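Local atomic coordinates of foldase protein PrsA (PDB entry 5TVL), a protein that probably assists the folding of secreted proteins outside the cell membrane, with peptidyl-prolyl cis-trans isomerase activity. Residues F40-D50 and R87-K98; T121-N129 and F147-D157. All coordinates share one frame; numbering follows the deposited sequence.

PrsA illustrates how one chain can join a mainly helical part to a compact isomerase domain. Contact 1 comes first along the chain and is complete before contact 2 begins. It packs the end of helix 25-44, and the turn after it, against helix 79-102. Contact 2 lies within the PpiC-type (parvulin) domain, where strand 120-127 of the four-stranded antiparallel sheet meets helix 147-154 and the turn that follows. The two share no helix or strand. Their centres are 43 Å apart, on opposite sides of the chain's centre, and their nearest atoms are about 25 Å apart, so they are separate pieces of local packing, one in the helical part, one in the isomerase domain.

Contact 1 (F40-D50 and R87-K98); sequences FEKQYGSELDD and RTSKLVELAVKK
Tyr44 fits as a knob on the surface of helix 79-102, seated among Leu91, Leu94, Ala95 and Lys98. Its CB lies 3.9 Å from Leu91 CD2. With CG turned away from the carbonyl carbon (chi1 -53°), the ring runs on past Leu94, whose CD2 is 3.8 Å from Tyr44 CD1. Farther out, Ala95 CB sits over one ring face, offset toward the rim, in a CH-pi contact. Its OH is hydrogen-bonded to Glu252. One turn earlier, Phe40 repeats the theme: Val92 CG2 stands over the centre of its ring, 3.9 Å from the centroid, while Ala95 CB meets the ring edge.

Charges flank this apolar strip. Arg87, extended as far as NE, grips Glu41 side-on in a salt bridge, NE reaching OE1 and NH2 reaching OE2, each at 3.2 Å. The second bond is the straighter (159°) and uses the syn lone pair of OE2, the two flat groups being nearly coplanar. Asp50 OD1 adds only charge, 3.5 Å from Arg87 NH1 but well off the guanidinium plane. At the other end a second salt bridge joins Lys98 NZ to Glu47 OE1 at 2.6 Å. Leu48 CD2 lies 3.6 Å from Lys90 CB.

The axes of the short helical segments are inclined at 51°. Helix 242-255 flanks the pair, touching Phe40 through Glu252 and Val92 through Val245, while helix 50-64 meets Arg87 and Lys90 through Val53.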
loop_
_atom_site.group_PDB
_atom_site.type_symbol
_atom_site.label_atom_id
_atom_site.label_comp_id
_atom_site.label_asym_id
_atom_site.label_seq_id
_atom_site.Cartn_x
_atom_site.Cartn_y
_atom_site.Cartn_z
ATOM N N PHE A 40 -6.501 15.175 20.160
ATOM C CA PHE A 40 -7.164 15.313 18.855
ATOM C C PHE A 40 -8.628 15.739 18.963
ATOM O O PHE A 40 -9.164 16.328 18.021
ATOM C CB PHE A 40 -7.010 14.042 18.000
ATOM C CG PHE A 40 -5.715 13.992 17.233
ATOM C CD1 PHE A 40 -4.527 13.631 17.865
ATOM C CD2 PHE A 40 -5.674 14.338 15.884
ATOM C CE1 PHE A 40 -3.330 13.598 17.161
ATOM C CE2 PHE A 40 -4.480 14.309 15.178
ATOM C CZ PHE A 40 -3.307 13.940 15.815
ATOM N N GLU A 41 -9.262 15.464 20.103
ATOM C CA GLU A 41 -10.601 15.987 20.387
ATOM C C GLU A 41 -10.562 17.494 20.666
ATOM O O GLU A 41 -11.393 18.240 20.153
ATOM C CB GLU A 41 -11.231 15.253 21.573
ATOM C CG GLU A 41 -12.717 15.520 21.769
ATOM C CD GLU A 41 -13.555 15.080 20.581
ATOM O OE1 GLU A 41 -13.305 13.976 20.043
ATOM O OE2 GLU A 41 -14.462 15.842 20.184
ATOM N N LYS A 42 -9.599 17.928 21.478
ATOM C CA LYS A 42 -9.435 19.348 21.822
ATOM C C LYS A 42 -9.193 20.204 20.575
ATOM O O LYS A 42 -9.792 21.267 20.426
ATOM C CB LYS A 42 -8.278 19.533 22.819
ATOM C CG LYS A 42 -8.236 20.885 23.523
ATOM C CD LYS A 42 -9.290 20.987 24.619
ATOM C CE LYS A 42 -9.413 22.403 25.170
ATOM N NZ LYS A 42 -8.224 22.819 25.962
ATOM N N GLN A 43 -8.332 19.725 19.680
ATOM C CA GLN A 43 -7.970 20.466 18.465
ATOM C C GLN A 43 -9.050 20.417 17.391
ATOM O O GLN A 43 -9.571 21.457 16.994
ATOM C CB GLN A 43 -6.650 19.942 17.888
ATOM C CG GLN A 43 -5.442 20.235 18.763
ATOM C CD GLN A 43 -5.108 21.716 18.854
ATOM O OE1 GLN A 43 -5.491 22.512 17.991
ATOM N NE2 GLN A 43 -4.389 22.095 19.907
ATOM N N TYR A 44 -9.386 19.212 16.941
ATOM C CA TYR A 44 -10.212 19.021 15.744
ATOM C C TYR A 44 -11.639 18.511 16.001
ATOM O O TYR A 44 -12.394 18.315 15.049
ATOM C CB TYR A 44 -9.498 18.055 14.795
ATOM C CG TYR A 44 -8.070 18.446 14.473
ATOM C CD1 TYR A 44 -7.789 19.367 13.467
ATOM C CD2 TYR A 44 -6.995 17.888 15.171
ATOM C CE1 TYR A 44 -6.481 19.728 13.167
ATOM C CE2 TYR A 44 -5.684 18.242 14.879
ATOM C CZ TYR A 44 -5.431 19.163 13.875
ATOM O OH TYR A 44 -4.138 19.524 13.566
ATOM N N GLY A 45 -12.014 18.310 17.265
ATOM C CA GLY A 45 -13.294 17.680 17.622
ATOM C C GLY A 45 -14.539 18.368 17.090
ATOM O O GLY A 45 -15.452 17.709 16.578
ATOM N N SER A 46 -14.565 19.696 17.215
ATOM C CA SER A 46 -15.672 20.536 16.718
ATOM C C SER A 46 -15.969 20.391 15.218
ATOM O O SER A 46 -17.126 20.528 14.802
ATOM C CB SER A 46 -15.389 22.010 17.029
ATOM O OG SER A 46 -14.065 22.364 16.665
ATOM N N GLU A 47 -14.937 20.114 14.421
ATOM C CA GLU A 47 -15.090 19.959 12.965
ATOM C C GLU A 47 -15.836 18.693 12.548
ATOM O O GLU A 47 -16.430 18.658 11.466
ATOM C CB GLU A 47 -13.727 19.969 12.270
ATOM C CG GLU A 47 -12.945 21.253 12.468
ATOM C CD GLU A 47 -11.700 21.313 11.615
ATOM O OE1 GLU A 47 -10.602 21.451 12.193
ATOM O OE2 GLU A 47 -11.819 21.222 10.373
ATOM N N LEU A 48 -15.797 17.659 13.391
ATOM C CA LEU A 48 -16.327 16.346 13.030
ATOM C C LEU A 48 -17.772 16.174 13.481
ATOM O O LEU A 48 -18.090 16.351 14.661
ATOM C CB LEU A 48 -15.452 15.241 13.630
ATOM C CG LEU A 48 -15.777 13.790 13.259
ATOM C CD1 LEU A 48 -15.910 13.587 11.754
ATOM C CD2 LEU A 48 -14.703 12.878 13.827
ATOM N N ASP A 49 -18.629 15.817 12.527
ATOM C CA ASP A 49 -20.043 15.551 12.776
ATOM C C ASP A 49 -20.216 14.118 13.288
ATOM O O ASP A 49 -19.493 13.212 12.864
ATOM C CB ASP A 49 -20.832 15.752 11.473
ATOM C CG ASP A 49 -22.342 15.780 11.679
ATOM O OD1 ASP A 49 -22.812 16.103 12.792
ATOM O OD2 ASP A 49 -23.066 15.477 10.707
ATOM N N ASP A 50 -21.173 13.917 14.193
ATOM C CA ASP A 50 -21.463 12.579 14.740
ATOM C C ASP A 50 -22.170 11.626 13.765
ATOM O O ASP A 50 -22.180 10.421 14.001
ATOM C CB ASP A 50 -22.283 12.687 16.034
ATOM C CG ASP A 50 -21.464 13.206 17.197
ATOM O OD1 ASP A 50 -20.485 12.532 17.586
ATOM O OD2 ASP A 50 -21.801 14.286 17.724
ATOM N N ARG A 87 -14.110 7.741 15.977
ATOM C CA ARG A 87 -14.047 9.205 16.049
ATOM C C ARG A 87 -12.602 9.730 16.084
ATOM O O ARG A 87 -12.263 10.655 15.347
ATOM C CB ARG A 87 -14.829 9.704 17.271
ATOM C CG ARG A 87 -14.867 11.209 17.422
ATOM C CD ARG A 87 -15.903 11.650 18.436
ATOM N NE ARG A 87 -15.957 13.110 18.518
ATOM C CZ ARG A 87 -16.563 13.914 17.641
ATOM N NH1 ARG A 87 -17.211 13.430 16.578
ATOM N NH2 ARG A 87 -16.528 15.230 17.837
ATOM N N THR A 88 -11.761 9.127 16.926
ATOM C CA THR A 88 -10.344 9.504 17.029
ATOM C C THR A 88 -9.606 9.308 15.696
ATOM O O THR A 88 -8.867 10.192 15.256
ATOM C CB THR A 88 -9.629 8.691 18.130
ATOM O OG1 THR A 88 -10.358 8.799 19.362
ATOM C CG2 THR A 88 -8.196 9.185 18.339
ATOM N N SER A 89 -9.821 8.150 15.069
ATOM C CA SER A 89 -9.271 7.839 13.742
ATOM C C SER A 89 -9.659 8.894 12.705
ATOM O O SER A 89 -8.815 9.351 11.927
ATOM C CB SER A 89 -9.742 6.455 13.274
ATOM O OG SER A 89 -9.584 6.303 11.872
ATOM N N LYS A 90 -10.936 9.264 12.698
ATOM C CA LYS A 90 -11.433 10.296 11.795
ATOM C C LYS A 90 -10.813 11.663 12.077
ATOM O O LYS A 90 -10.519 12.399 11.146
ATOM C CB LYS A 90 -12.962 10.374 11.832
ATOM C CG LYS A 90 -13.638 9.220 11.109
ATOM C CD LYS A 90 -15.133 9.446 10.977
ATOM C CE LYS A 90 -15.861 8.174 10.567
ATOM N NZ LYS A 90 -15.438 7.654 9.236
ATOM N N LEU A 91 -10.609 11.994 13.352
ATOM C CA LEU A 91 -9.938 13.249 13.730
ATOM C C LEU A 91 -8.447 13.276 13.367
ATOM O O LEU A 91 -7.900 14.344 13.105
ATOM C CB LEU A 91 -10.123 13.544 15.230
ATOM C CG LEU A 91 -11.556 13.851 15.690
ATOM C CD1 LEU A 91 -11.633 13.934 17.209
ATOM C CD2 LEU A 91 -12.086 15.125 15.052
ATOM N N VAL A 92 -7.800 12.112 13.363
ATOM C CA VAL A 92 -6.398 12.001 12.948
ATOM C C VAL A 92 -6.273 12.202 11.430
ATOM O O VAL A 92 -5.514 13.068 10.977
ATOM C CB VAL A 92 -5.772 10.653 13.397
ATOM C CG1 VAL A 92 -4.410 10.413 12.748
ATOM C CG2 VAL A 92 -5.644 10.614 14.918
ATOM N N GLU A 93 -7.016 11.416 10.652
ATOM C CA GLU A 93 -6.947 11.511 9.190
ATOM C C GLU A 93 -7.419 12.879 8.673
ATOM O O GLU A 93 -6.926 13.357 7.655
ATOM C CB GLU A 93 -7.714 10.360 8.521
ATOM C CG GLU A 93 -9.233 10.462 8.576
ATOM C CD GLU A 93 -9.933 9.171 8.182
ATOM O OE1 GLU A 93 -9.530 8.089 8.666
ATOM O OE2 GLU A 93 -10.904 9.238 7.398
ATOM N N LEU A 94 -8.357 13.499 9.389
ATOM C CA LEU A 94 -8.754 14.894 9.146
ATOM C C LEU A 94 -7.566 15.845 9.321
ATOM O O LEU A 94 -7.311 16.682 8.456
ATOM C CB LEU A 94 -9.912 15.282 10.078
ATOM C CG LEU A 94 -10.605 16.652 10.012
ATOM C CD1 LEU A 94 -12.016 16.539 10.586
ATOM C CD2 LEU A 94 -9.829 17.747 10.740
ATOM N N ALA A 95 -6.843 15.704 10.429
ATOM C CA ALA A 95 -5.638 16.503 10.691
ATOM C C ALA A 95 -4.512 16.253 9.674
ATOM O O ALA A 95 -3.810 17.188 9.284
ATOM C CB ALA A 95 -5.129 16.245 12.101
ATOM N N VAL A 96 -4.348 14.997 9.258
ATOM C CA VAL A 96 -3.320 14.609 8.274
ATOM C C VAL A 96 -3.612 15.188 6.877
ATOM O O VAL A 96 -2.679 15.532 6.141
ATOM C CB VAL A 96 -3.143 13.062 8.226
ATOM C CG1 VAL A 96 -2.264 12.616 7.063
ATOM C CG2 VAL A 96 -2.554 12.551 9.541
ATOM N N LYS A 97 -4.891 15.304 6.522
ATOM C CA LYS A 97 -5.292 15.934 5.255
ATOM C C LYS A 97 -4.940 17.427 5.209
ATOM O O LYS A 97 -4.535 17.920 4.163
ATOM C CB LYS A 97 -6.792 15.735 5.001
ATOM C CG LYS A 97 -7.267 16.073 3.592
ATOM C CD LYS A 97 -8.780 15.927 3.486
ATOM C CE LYS A 97 -9.327 16.376 2.140
ATOM N NZ LYS A 97 -9.163 15.347 1.081
ATOM N N LYS A 98 -5.091 18.134 6.332
ATOM C CA LYS A 98 -4.762 19.573 6.406
ATOM C C LYS A 98 -3.277 19.863 6.201
ATOM O O LYS A 98 -2.922 20.776 5.448
ATOM C CB LYS A 98 -5.176 20.178 7.753
ATOM C CG LYS A 98 -6.670 20.338 7.943
ATOM C CD LYS A 98 -6.960 21.264 9.111
ATOM C CE LYS A 98 -8.451 21.372 9.385
ATOM N NZ LYS A 98 -8.741 22.276 10.534
#

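Contact 2 (T121-N129 and F147-D157); sequences TAQIIRLNN and FAQLAKDNSTD
In the parvulin-type isomerase domain, helices pack against an antiparallel sheet, and here strand 120-127, an inner strand of that sheet, receives helix 147-154 and the turn after it. Ile125 and Phe147 form the apolar centre. They approach from opposite directions, and Ile125 CD1 comes to rest over one face of the Phe147 ring, 3.8 Å from the centroid and displaced toward the rim. The same isoleucine branch also touches two other helix side chains: CD1 lies 4.0 Å from Leu150 CB, and CG1 lies 3.9 Å from Ala151 CB. Toward the start of the helix Gln123 slides past the ring in the opposite sense, its CB 3.5 Å from Phe147 CD2. Its amide nitrogen makes a weak hydrogen bond to Thr214 on the adjacent strand 207-216.

Beyond the helix the chain draws close enough for backbone bonding. Thr156 N donates to Arg126 O at 2.8 Å in a nearly straight bond (173°), and Ser155 OG, swung anti to its own N (chi1 -168°), accepts a weak bond from Arg126 N. Arg126 bends at chi3 and lays one guanidinium face over Asp157 CB, while its NH2 is hydrogen-bonded to Tyr204 of a neighbouring subunit. Asp157 OD1 itself caps helix 158-161 at Lys159 N. Farther along, the hydroxyl of Thr156 donates to Asn128: OG1 lies 2.9 Å from OD1, approaching from above the amide plane, 36° out of it.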
loop_
_atom_site.group_PDB
_atom_site.type_symbol
_atom_site.label_atom_id
_atom_site.label_comp_id
_atom_site.label_asym_id
_atom_site.label_seq_id
_atom_site.Cartn_x
_atom_site.Cartn_y
_atom_site.Cartn_z
ATOM N N THR A 121 -11.230 5.700 -22.338
ATOM C CA THR A 121 -12.265 4.674 -22.361
ATOM C C THR A 121 -11.683 3.434 -23.032
ATOM O O THR A 121 -10.824 3.534 -23.915
ATOM C CB THR A 121 -13.521 5.152 -23.114
ATOM O OG1 THR A 121 -13.906 6.444 -22.628
ATOM C CG2 THR A 121 -14.680 4.176 -22.918
ATOM N N ALA A 122 -12.141 2.269 -22.593
ATOM C CA ALA A 122 -11.684 0.998 -23.145
ATOM C C ALA A 122 -12.643 -0.111 -22.768
ATOM O O ALA A 122 -13.481 0.062 -21.880
ATOM C CB ALA A 122 -10.285 0.670 -22.639
ATOM N N GLN A 123 -12.511 -1.243 -23.453
ATOM C CA GLN A 123 -13.292 -2.439 -23.164
ATOM C C GLN A 123 -12.345 -3.547 -22.727
ATOM O O GLN A 123 -11.357 -3.815 -23.411
ATOM C CB GLN A 123 -14.087 -2.865 -24.397
ATOM C CG GLN A 123 -15.113 -1.836 -24.850
ATOM C CD GLN A 123 -15.683 -2.137 -26.222
ATOM O OE1 GLN A 123 -15.928 -3.293 -26.565
ATOM N NE2 GLN A 123 -15.904 -1.094 -27.013
ATOM N N ILE A 124 -12.644 -4.176 -21.588
ATOM C CA ILE A 124 -11.800 -5.239 -21.028
ATOM C C ILE A 124 -12.546 -6.570 -20.997
ATOM O O ILE A 124 -13.776 -6.597 -20.950
ATOM C CB ILE A 124 -11.255 -4.891 -19.616
ATOM C CG1 ILE A 124 -12.382 -4.638 -18.602
ATOM C CG2 ILE A 124 -10.342 -3.673 -19.684
ATOM C CD1 ILE A 124 -11.894 -4.527 -17.171
ATOM N N ILE A 125 -11.786 -7.664 -21.041
ATOM C CA ILE A 125 -12.322 -9.027 -20.920
ATOM C C ILE A 125 -11.441 -9.817 -19.941
ATOM O O ILE A 125 -10.355 -10.270 -20.310
ATOM C CB ILE A 125 -12.381 -9.757 -22.292
ATOM C CG1 ILE A 125 -13.119 -8.904 -23.331
ATOM C CG2 ILE A 125 -13.059 -11.121 -22.155
ATOM C CD1 ILE A 125 -13.174 -9.508 -24.718
ATOM N N ARG A 126 -11.908 -9.970 -18.701
ATOM C CA ARG A 126 -11.206 -10.775 -17.692
ATOM C C ARG A 126 -11.540 -12.264 -17.864
ATOM O O ARG A 126 -12.687 -12.617 -18.145
ATOM C CB ARG A 126 -11.565 -10.311 -16.279
ATOM C CG ARG A 126 -10.633 -10.840 -15.199
ATOM C CD ARG A 126 -10.958 -10.243 -13.838
ATOM N NE ARG A 126 -12.237 -10.720 -13.311
ATOM C CZ ARG A 126 -12.773 -10.348 -12.148
ATOM N NH1 ARG A 126 -12.152 -9.477 -11.352
ATOM N NH2 ARG A 126 -13.948 -10.851 -11.775
ATOM N N LEU A 127 -10.535 -13.122 -17.690
ATOM C CA LEU A 127 -10.663 -14.569 -17.901
ATOM C C LEU A 127 -9.930 -15.354 -16.809
ATOM O O LEU A 127 -8.929 -14.884 -16.260
ATOM C CB LEU A 127 -10.100 -14.940 -19.273
ATOM C CG LEU A 127 -10.975 -14.543 -20.475
ATOM C CD1 LEU A 127 -10.174 -13.794 -21.532
ATOM C CD2 LEU A 127 -11.681 -15.754 -21.071
ATOM N N ASN A 128 -10.438 -16.549 -16.504
ATOM C CA ASN A 128 -9.850 -17.422 -15.482
ATOM C C ASN A 128 -8.762 -18.321 -16.055
ATOM O O ASN A 128 -7.714 -18.482 -15.440
ATOM C CB ASN A 128 -10.933 -18.276 -14.809
ATOM C CG ASN A 128 -11.907 -17.442 -13.997
ATOM O OD1 ASN A 128 -12.201 -16.299 -14.347
ATOM N ND2 ASN A 128 -12.408 -18.006 -12.902
ATOM N N ASN A 129 -9.017 -18.903 -17.225
ATOM C CA ASN A 129 -8.081 -19.819 -17.881
ATOM C C ASN A 129 -7.155 -19.043 -18.821
ATOM O O ASN A 129 -7.581 -18.068 -19.444
ATOM C CB ASN A 129 -8.870 -20.878 -18.666
ATOM C CG ASN A 129 -8.049 -22.120 -18.992
ATOM O OD1 ASN A 129 -6.825 -22.066 -19.130
ATOM N ND2 ASN A 129 -8.732 -23.251 -19.129
ATOM N N PHE A 147 -16.065 -6.509 -30.128
ATOM C CA PHE A 147 -15.411 -6.682 -28.826
ATOM C C PHE A 147 -16.393 -6.634 -27.651
ATOM O O PHE A 147 -16.155 -7.270 -26.621
ATOM C CB PHE A 147 -14.303 -5.636 -28.638
ATOM C CG PHE A 147 -13.252 -6.043 -27.648
ATOM C CD1 PHE A 147 -12.128 -6.754 -28.062
ATOM C CD2 PHE A 147 -13.383 -5.721 -26.303
ATOM C CE1 PHE A 147 -11.154 -7.137 -27.151
ATOM C CE2 PHE A 147 -12.412 -6.099 -25.389
ATOM C CZ PHE A 147 -11.297 -6.809 -25.813
ATOM N N ALA A 148 -17.483 -5.883 -27.807
ATOM C CA ALA A 148 -18.563 -5.860 -26.818
ATOM C C ALA A 148 -19.238 -7.226 -26.667
ATOM O O ALA A 148 -19.575 -7.625 -25.553
ATOM C CB ALA A 148 -19.592 -4.801 -27.180
ATOM N N GLN A 149 -19.422 -7.931 -27.783
ATOM C CA GLN A 149 -20.018 -9.275 -27.778
ATOM C C GLN A 149 -19.082 -10.304 -27.144
ATOM O O GLN A 149 -19.516 -11.131 -26.337
ATOM C CB GLN A 149 -20.373 -9.716 -29.204
ATOM C CG GLN A 149 -21.309 -10.919 -29.300
ATOM C CD GLN A 149 -22.754 -10.605 -28.938
ATOM O OE1 GLN A 149 -23.096 -9.477 -28.572
ATOM N NE2 GLN A 149 -23.616 -11.613 -29.042
ATOM N N LEU A 150 -17.806 -10.250 -27.519
ATOM C CA LEU A 150 -16.787 -11.137 -26.945
ATOM C C LEU A 150 -16.600 -10.912 -25.439
ATOM O O LEU A 150 -16.256 -11.847 -24.715
ATOM C CB LEU A 150 -15.452 -10.981 -27.683
ATOM C CG LEU A 150 -15.442 -11.437 -29.148
ATOM C CD1 LEU A 150 -14.194 -10.935 -29.858
ATOM C CD2 LEU A 150 -15.548 -12.953 -29.261
ATOM N N ALA A 151 -16.828 -9.679 -24.982
ATOM C CA ALA A 151 -16.895 -9.376 -23.551
ATOM C C ALA A 151 -18.160 -9.969 -22.926
ATOM O O ALA A 151 -18.078 -10.695 -21.937
ATOM C CB ALA A 151 -16.843 -7.872 -23.319
ATOM N N LYS A 152 -19.317 -9.667 -23.519
ATOM C CA LYS A 152 -20.621 -10.137 -23.011
ATOM C C LYS A 152 -20.726 -11.660 -22.841
ATOM O O LYS A 152 -21.338 -12.136 -21.883
ATOM C CB LYS A 152 -21.769 -9.635 -23.904
ATOM C CG LYS A 152 -22.160 -8.184 -23.659
ATOM C CD LYS A 152 -23.078 -7.664 -24.755
ATOM C CE LYS A 152 -23.423 -6.198 -24.547
ATOM N NZ LYS A 152 -24.266 -5.661 -25.652
ATOM N N ASP A 153 -20.129 -12.411 -23.764
ATOM C CA ASP A 153 -20.158 -13.878 -23.715
ATOM C C ASP A 153 -19.123 -14.465 -22.748
ATOM O O ASP A 153 -19.446 -15.369 -21.973
ATOM C CB ASP A 153 -19.939 -14.469 -25.116
ATOM C CG ASP A 153 -21.009 -14.042 -26.118
ATOM O OD1 ASP A 153 -22.175 -13.827 -25.720
ATOM O OD2 ASP A 153 -20.680 -13.925 -27.317
ATOM N N ASN A 154 -17.896 -13.942 -22.788
ATOM C CA ASN A 154 -16.732 -14.586 -22.152
ATOM C C ASN A 154 -16.188 -13.934 -20.871
ATOM O O ASN A 154 -15.510 -14.608 -20.092
ATOM C CB ASN A 154 -15.591 -14.685 -23.172
ATOM C CG ASN A 154 -16.038 -15.290 -24.494
ATOM O OD1 ASN A 154 -16.838 -16.227 -24.520
ATOM N ND2 ASN A 154 -15.525 -14.757 -25.599
ATOM N N SER A 155 -16.468 -12.649 -20.647
ATOM C CA SER A 155 -15.833 -11.898 -19.550
ATOM C C SER A 155 -16.324 -12.325 -18.158
ATOM O O SER A 155 -17.526 -12.311 -17.887
ATOM C CB SER A 155 -16.046 -10.390 -19.728
ATOM O OG SER A 155 -15.230 -9.643 -18.843
ATOM N N THR A 156 -15.376 -12.694 -17.292
ATOM C CA THR A 156 -15.649 -13.038 -15.891
ATOM C C THR A 156 -16.031 -11.815 -15.053
ATOM O O THR A 156 -16.799 -11.940 -14.094
ATOM C CB THR A 156 -14.427 -13.709 -15.221
ATOM O OG1 THR A 156 -13.934 -14.767 -16.052
ATOM C CG2 THR A 156 -14.791 -14.272 -13.839
ATOM N N ASP A 157 -15.480 -10.650 -15.394
ATOM C CA ASP A 157 -15.803 -9.407 -14.691
ATOM C C ASP A 157 -17.265 -9.054 -14.979
ATOM O O ASP A 157 -17.587 -8.504 -16.035
ATOM C CB ASP A 157 -14.849 -8.272 -15.110
ATOM C CG ASP A 157 -14.902 -7.059 -14.171
ATOM O OD1 ASP A 157 -15.856 -6.918 -13.374
ATOM O OD2 ASP A 157 -13.966 -6.233 -14.232
#